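Local coordinates for ribonucleoside-diphosphate reductase (Pseudomonas aeruginosa, PDB 5IM3), which probably supplies the precursors for DNA synthesis by reducing ribonucleoside diphosphates to deoxyribonucleotides, and binds dATP as an allosteric enzyme with two ATP cones, at residues Ile662-Gln672 / Ala681-Ile692. Numbering follows the deposited sequence.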
ATOM      1  N   ILE A 662     -14.930 -43.572  -1.430  1.00 47.72           N
ATOM      2  CA  ILE A 662     -14.920 -43.669  -2.884  1.00 51.63           C
ATOM      3  C   ILE A 662     -13.723 -42.908  -3.438  1.00 52.64           C
ATOM      4  O   ILE A 662     -13.165 -42.015  -2.792  1.00 52.92           O
ATOM      5  CB  ILE A 662     -16.222 -43.122  -3.512  1.00 53.82           C
ATOM      6  CG1 ILE A 662     -16.469 -41.677  -3.060  1.00 54.44           C
ATOM      7  CG2 ILE A 662     -17.401 -44.015  -3.145  1.00 54.39           C
ATOM      8  CD1 ILE A 662     -17.581 -40.975  -3.819  1.00 56.17           C
ATOM      9  N   MET A 663     -13.339 -43.271  -4.660  1.00 49.75           N
ATOM     10  CA  MET A 663     -12.326 -42.539  -5.406  1.00 51.16           C
ATOM     11  C   MET A 663     -12.602 -42.701  -6.893  1.00 52.49           C
ATOM     12  O   MET A 663     -13.403 -43.541  -7.313  1.00 51.28           O
ATOM     13  CB  MET A 663     -10.906 -43.004  -5.048  1.00 50.26           C
ATOM     14  CG  MET A 663     -10.652 -44.490  -5.222  1.00 52.60           C
ATOM     15  SD  MET A 663      -8.928 -44.917  -4.889  1.00 55.08           S
ATOM     16  CE  MET A 663      -8.965 -46.689  -5.116  1.00 52.46           C
ATOM     17  N   GLY A 664     -11.930 -41.873  -7.690  1.00 51.76           N
ATOM     18  CA  GLY A 664     -12.184 -41.837  -9.115  1.00 51.05           C
ATOM     19  C   GLY A 664     -13.449 -41.108  -9.503  1.00 52.38           C
ATOM     20  O   GLY A 664     -13.964 -41.326 -10.603  1.00 54.28           O
ATOM     21  N   PHE A 665     -13.963 -40.236  -8.631  1.00 52.92           N
ATOM     22  CA  PHE A 665     -15.218 -39.547  -8.919  1.00 54.83           C
ATOM     23  C   PHE A 665     -15.076 -38.636 -10.131  1.00 54.29           C
ATOM     24  O   PHE A 665     -15.905 -38.666 -11.047  1.00 59.69           O
ATOM     25  CB  PHE A 665     -15.669 -38.747  -7.696  1.00 53.30           C
ATOM     26  CG  PHE A 665     -17.012 -38.096  -7.862  1.00 55.32           C
ATOM     27  CD1 PHE A 665     -18.175 -38.793  -7.579  1.00 56.41           C
ATOM     28  CD2 PHE A 665     -17.113 -36.790  -8.312  1.00 57.37           C
ATOM     29  CE1 PHE A 665     -19.412 -38.199  -7.734  1.00 57.10           C
ATOM     30  CE2 PHE A 665     -18.347 -36.190  -8.472  1.00 57.81           C
ATOM     31  CZ  PHE A 665     -19.498 -36.897  -8.179  1.00 58.07           C
ATOM     32  N   GLN A 666     -14.028 -37.810 -10.152  1.00 52.02           N
ATOM     33  CA  GLN A 666     -13.817 -36.920 -11.287  1.00 55.04           C
ATOM     34  C   GLN A 666     -13.659 -37.715 -12.575  1.00 55.32           C
ATOM     35  O   GLN A 666     -14.227 -37.354 -13.612  1.00 56.79           O
ATOM     36  CB  GLN A 666     -12.593 -36.037 -11.035  1.00 52.91           C
ATOM     37  CG  GLN A 666     -12.130 -35.209 -12.231  1.00 58.49           C
ATOM     38  CD  GLN A 666     -13.081 -34.079 -12.577  1.00 58.35           C
ATOM     39  OE1 GLN A 666     -12.846 -32.927 -12.219  1.00 58.57           O
ATOM     40  NE2 GLN A 666     -14.158 -34.404 -13.279  1.00 57.37           N
ATOM     41  N   ASP A 667     -12.902 -38.813 -12.527  1.00 57.64           N
ATOM     42  CA  ASP A 667     -12.740 -39.653 -13.707  1.00 55.59           C
ATOM     43  C   ASP A 667     -14.051 -40.325 -14.097  1.00 57.01           C
ATOM     44  O   ASP A 667     -14.308 -40.536 -15.286  1.00 59.80           O
ATOM     45  CB  ASP A 667     -11.654 -40.698 -13.456  1.00 53.95           C
ATOM     46  CG  ASP A 667     -10.266 -40.087 -13.363  1.00 54.25           C
ATOM     47  OD1 ASP A 667     -10.156 -38.845 -13.445  1.00 54.44           O
ATOM     48  OD2 ASP A 667      -9.288 -40.845 -13.198  1.00 51.82           O
ATOM     49  N   ALA A 668     -14.893 -40.660 -13.118  1.00 57.79           N
ATOM     50  CA  ALA A 668     -16.205 -41.207 -13.443  1.00 59.35           C
ATOM     51  C   ALA A 668     -17.070 -40.173 -14.152  1.00 59.78           C
ATOM     52  O   ALA A 668     -17.867 -40.522 -15.030  1.00 60.73           O
ATOM     53  CB  ALA A 668     -16.897 -41.709 -12.175  1.00 55.95           C
ATOM     54  N   LEU A 669     -16.937 -38.895 -13.777  1.00 59.26           N
ATOM     55  CA  LEU A 669     -17.644 -37.835 -14.490  1.00 59.80           C
ATOM     56  C   LEU A 669     -17.191 -37.758 -15.944  1.00 62.52           C
ATOM     57  O   LEU A 669     -18.018 -37.615 -16.852  1.00 63.22           O
ATOM     58  CB  LEU A 669     -17.421 -36.489 -13.796  1.00 58.28           C
ATOM     59  CG  LEU A 669     -18.058 -36.261 -12.426  1.00 56.09           C
ATOM     60  CD1 LEU A 669     -17.604 -34.925 -11.861  1.00 56.10           C
ATOM     61  CD2 LEU A 669     -19.573 -36.313 -12.499  1.00 57.50           C
ATOM     62  N   TYR A 670     -15.880 -37.845 -16.183  1.00 63.73           N
ATOM     63  CA  TYR A 670     -15.372 -37.827 -17.551  1.00 65.23           C
ATOM     64  C   TYR A 670     -16.038 -38.904 -18.397  1.00 68.44           C
ATOM     65  O   TYR A 670     -16.469 -38.646 -19.527  1.00 72.03           O
ATOM     66  CB  TYR A 670     -13.853 -38.025 -17.555  1.00 65.00           C
ATOM     67  CG  TYR A 670     -13.042 -36.892 -16.956  1.00 62.13           C
ATOM     68  CD1 TYR A 670     -13.502 -35.580 -16.980  1.00 61.23           C
ATOM     69  CD2 TYR A 670     -11.804 -37.139 -16.375  1.00 60.11           C
ATOM     70  CE1 TYR A 670     -12.754 -34.548 -16.437  1.00 60.12           C
ATOM     71  CE2 TYR A 670     -11.051 -36.117 -15.828  1.00 59.61           C
ATOM     72  CZ  TYR A 670     -11.529 -34.823 -15.863  1.00 60.51           C
ATOM     73  OH  TYR A 670     -10.780 -33.804 -15.324  1.00 60.08           O
ATOM     74  N   LEU A 671     -16.126 -40.126 -17.865  1.00 67.97           N
ATOM     75  CA  LEU A 671     -16.686 -41.231 -18.637  1.00 69.71           C
ATOM     76  C   LEU A 671     -18.145 -41.007 -18.997  1.00 70.35           C
ATOM     77  O   LEU A 671     -18.632 -41.607 -19.959  1.00 73.03           O
ATOM     78  CB  LEU A 671     -16.539 -42.540 -17.859  1.00 68.86           C
ATOM     79  CG  LEU A 671     -15.108 -43.038 -17.660  1.00 68.89           C
ATOM     80  CD1 LEU A 671     -15.093 -44.316 -16.835  1.00 67.97           C
ATOM     81  CD2 LEU A 671     -14.422 -43.265 -19.003  1.00 68.94           C
ATOM     82  N   GLN A 672     -18.852 -40.169 -18.246  1.00 70.69           N
ATOM     83  CA  GLN A 672     -20.218 -39.792 -18.569  1.00 70.92           C
ATOM     84  C   GLN A 672     -20.290 -38.454 -19.294  1.00 71.13           C
ATOM     85  O   GLN A 672     -21.385 -38.020 -19.665  1.00 72.61           O
ATOM     86  CB  GLN A 672     -21.059 -39.744 -17.289  1.00 69.59           C
ATOM     87  CG  GLN A 672     -21.017 -41.036 -16.479  1.00 68.61           C
ATOM     88  CD  GLN A 672     -21.715 -40.912 -15.142  1.00 67.38           C
ATOM     89  OE1 GLN A 672     -22.934 -41.054 -15.052  1.00 68.90           O
ATOM     90  NE2 GLN A 672     -20.945 -40.643 -14.091  1.00 66.37           N
ATOM     91  N   ALA A 681     -23.754 -33.374 -12.607  1.00 64.75           N
ATOM     92  CA  ALA A 681     -22.762 -33.924 -11.687  1.00 61.22           C
ATOM     93  C   ALA A 681     -23.311 -33.992 -10.269  1.00 62.50           C
ATOM     94  O   ALA A 681     -23.063 -34.963  -9.541  1.00 61.10           O
ATOM     95  CB  ALA A 681     -21.487 -33.084 -11.719  1.00 59.18           C
ATOM     96  N   ILE A 682     -24.046 -32.961  -9.855  1.00 68.93           N
ATOM     97  CA  ILE A 682     -24.687 -32.977  -8.545  1.00 68.29           C
ATOM     98  C   ILE A 682     -25.660 -34.145  -8.449  1.00 68.47           C
ATOM     99  O   ILE A 682     -25.782 -34.788  -7.399  1.00 69.10           O
ATOM    100  CB  ILE A 682     -25.380 -31.625  -8.292  1.00 70.42           C
ATOM    101  CG1 ILE A 682     -24.323 -30.554  -8.003  1.00 70.64           C
ATOM    102  CG2 ILE A 682     -26.385 -31.727  -7.152  1.00 71.24           C
ATOM    103  CD1 ILE A 682     -24.885 -29.159  -7.803  1.00 73.56           C
ATOM    104  N   ALA A 683     -26.363 -34.439  -9.544  1.00 63.92           N
ATOM    105  CA  ALA A 683     -27.289 -35.565  -9.557  1.00 62.83           C
ATOM    106  C   ALA A 683     -26.546 -36.891  -9.445  1.00 61.50           C
ATOM    107  O   ALA A 683     -26.951 -37.780  -8.686  1.00 59.17           O
ATOM    108  CB  ALA A 683     -28.135 -35.528 -10.829  1.00 63.77           C
ATOM    109  N   PHE A 684     -25.457 -37.048 -10.202  1.00 63.40           N
ATOM    110  CA  PHE A 684     -24.683 -38.283 -10.129  1.00 62.40           C
ATOM    111  C   PHE A 684     -24.068 -38.472  -8.746  1.00 61.25           C
ATOM    112  O   PHE A 684     -23.993 -39.599  -8.241  1.00 60.97           O
ATOM    113  CB  PHE A 684     -23.596 -38.292 -11.202  1.00 62.12           C
ATOM    114  CG  PHE A 684     -22.637 -39.438 -11.074  1.00 62.97           C
ATOM    115  CD1 PHE A 684     -23.047 -40.734 -11.345  1.00 65.10           C
ATOM    116  CD2 PHE A 684     -21.328 -39.223 -10.677  1.00 60.95           C
ATOM    117  CE1 PHE A 684     -22.168 -41.796 -11.220  1.00 64.52           C
ATOM    118  CE2 PHE A 684     -20.442 -40.279 -10.552  1.00 60.88           C
ATOM    119  CZ  PHE A 684     -20.863 -41.566 -10.822  1.00 61.79           C
ATOM    120  N   ALA A 685     -23.614 -37.382  -8.119  1.00 52.42           N
ATOM    121  CA  ALA A 685     -23.042 -37.485  -6.778  1.00 52.30           C
ATOM    122  C   ALA A 685     -24.088 -37.939  -5.770  1.00 53.96           C
ATOM    123  O   ALA A 685     -23.791 -38.722  -4.860  1.00 51.92           O
ATOM    124  CB  ALA A 685     -22.452 -36.141  -6.353  1.00 49.74           C
ATOM    125  N   ASP A 686     -25.320 -37.450  -5.916  1.00 66.71           N
ATOM    126  CA  ASP A 686     -26.401 -37.848  -5.021  1.00 69.03           C
ATOM    127  C   ASP A 686     -26.732 -39.326  -5.185  1.00 68.66           C
ATOM    128  O   ASP A 686     -26.736 -40.086  -4.210  1.00 66.85           O
ATOM    129  CB  ASP A 686     -27.634 -36.984  -5.298  1.00 72.10           C
ATOM    130  CG  ASP A 686     -28.735 -37.179  -4.271  1.00 74.93           C
ATOM    131  OD1 ASP A 686     -28.854 -38.290  -3.713  1.00 74.87           O
ATOM    132  OD2 ASP A 686     -29.488 -36.213  -4.025  1.00 76.61           O
ATOM    133  N   GLN A 687     -27.004 -39.751  -6.422  1.00 66.00           N
ATOM    134  CA  GLN A 687     -27.517 -41.096  -6.658  1.00 65.75           C
ATOM    135  C   GLN A 687     -26.439 -42.161  -6.491  1.00 65.78           C
ATOM    136  O   GLN A 687     -26.738 -43.272  -6.040  1.00 67.54           O
ATOM    137  CB  GLN A 687     -28.126 -41.174  -8.053  1.00 69.24           C
ATOM    138  CG  GLN A 687     -29.268 -40.199  -8.265  1.00 70.57           C
ATOM    139  CD  GLN A 687     -29.729 -40.146  -9.705  1.00 71.59           C
ATOM    140  OE1 GLN A 687     -30.000 -39.072 -10.241  1.00 72.60           O
ATOM    141  NE2 GLN A 687     -29.819 -41.308 -10.343  1.00 73.15           N
ATOM    142  N   SER A 688     -25.193 -41.857  -6.855  1.00 63.72           N
ATOM    143  CA  SER A 688     -24.131 -42.843  -6.683  1.00 62.76           C
ATOM    144  C   SER A 688     -23.878 -43.118  -5.206  1.00 62.38           C
ATOM    145  O   SER A 688     -23.623 -44.265  -4.818  1.00 61.92           O
ATOM    146  CB  SER A 688     -22.851 -42.372  -7.374  1.00 61.03           C
ATOM    147  OG  SER A 688     -22.519 -41.050  -6.991  1.00 59.75           O
ATOM    148  N   MET A 689     -23.952 -42.085  -4.364  1.00 62.14           N
ATOM    149  CA  MET A 689     -23.802 -42.304  -2.930  1.00 62.08           C
ATOM    150  C   MET A 689     -24.994 -43.057  -2.359  1.00 60.62           C
ATOM    151  O   MET A 689     -24.830 -43.914  -1.482  1.00 59.77           O
ATOM    152  CB  MET A 689     -23.620 -40.970  -2.206  1.00 63.34           C
ATOM    153  CG  MET A 689     -22.191 -40.706  -1.770  1.00 63.86           C
ATOM    154  SD  MET A 689     -21.534 -42.029  -0.738  1.00 64.56           S
ATOM    155  CE  MET A 689     -19.973 -42.335  -1.558  1.00 64.70           C
ATOM    156  N   GLU A 690     -26.202 -42.749  -2.836  1.00 57.81           N
ATOM    157  CA  GLU A 690     -27.383 -43.473  -2.382  1.00 58.34           C
ATOM    158  C   GLU A 690     -27.276 -44.956  -2.715  1.00 57.87           C
ATOM    159  O   GLU A 690     -27.699 -45.808  -1.926  1.00 55.52           O
ATOM    160  CB  GLU A 690     -28.637 -42.869  -3.013  1.00 60.33           C
ATOM    161  CG  GLU A 690     -29.936 -43.496  -2.529  1.00 62.15           C
ATOM    162  CD  GLU A 690     -31.154 -42.985  -3.281  1.00 66.96           C
ATOM    163  OE1 GLU A 690     -30.980 -42.225  -4.258  1.00 67.13           O
ATOM    164  OE2 GLU A 690     -32.286 -43.349  -2.896  1.00 68.77           O
ATOM    165  N   ALA A 691     -26.715 -45.283  -3.882  1.00 58.92           N
ATOM    166  CA  ALA A 691     -26.564 -46.682  -4.266  1.00 59.61           C
ATOM    167  C   ALA A 691     -25.527 -47.380  -3.394  1.00 57.94           C
ATOM    168  O   ALA A 691     -25.794 -48.444  -2.824  1.00 56.92           O
ATOM    169  CB  ALA A 691     -26.185 -46.780  -5.743  1.00 60.64           C
ATOM    170  N   ILE A 692     -24.330 -46.797  -3.282  1.00 56.72           N
ATOM    171  CA  ILE A 692     -23.301 -47.371  -2.419  1.00 58.27           C
ATOM    172  C   ILE A 692     -23.822 -47.502  -0.993  1.00 58.63           C
ATOM    173  O   ILE A 692     -23.600 -48.519  -0.326  1.00 57.34           O
ATOM    174  CB  ILE A 692     -22.019 -46.519  -2.480  1.00 57.21           C
ATOM    175  CG1 ILE A 692     -21.459 -46.513  -3.904  1.00 60.11           C
ATOM    176  CG2 ILE A 692     -20.971 -47.049  -1.503  1.00 54.65           C
ATOM    177  CD1 ILE A 692     -20.283 -45.581  -4.108  1.00 58.95           C
TER
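F684 and Q672 meet with the side-chain amide standing over one face of the phenyl ring, NE2 3.2 Å above the plane. Steeply inclined, the planes 77° apart, the amide stands on its N/O edge, NE2 over the ring centre and OE1 displaced past the CD1–CE1 rim, with CD farther from the ring. A hydrogen bond within 662-672 fixes this pose: Q672 NE2 donates to A668 O at 3.2 Å and nearly straight, in the amide plane but from above the carbonyl plane. S688 OG lies over the opposite face of the F684 ring.

The rest is apolar packing, with no hydrogen bond from one segment to the other. The two phenylalanines interlock as knobs into holes: F665 sits among A681, F684, A685 and S688, and F684 among F665, A668, L669 and Q672. With CG anti to the backbone N (chi1 -175°), F665 swings its ring toward 681-692, and CZ rests 3.6 Å from A685 CB. The F665 and F684 side chains run past one another in opposite senses, ring centroids 5.5 Å apart and planes moderately inclined. L669 CD2 touches both A681 CB, at 3.8 Å, and the CD2 side of the F684 ring. At the strand end, I662 CG2 packs tightly on I692 CD1, at 3.4 Å. The folded M689 chain meets I662 tip to tip, its CE 3.5 Å from I662 CG2 and also against I662 CD1.

The axes of helix 665-672 and of the 681-692 portion of helix 679-707 come within 11.3 Å, their N-to-C directions 119° apart. In the ten-stranded alpha-beta barrel of ribonucleotide reductase, away from the dATP sites, helix 679-707 thus packs on the end of strand 659-663, parallel to strand 600-608, and on the helix that follows N-cap G664. Helix 856-866 adjoins, its R866 making a cation-pi contact with F665 and touching A685 and M689.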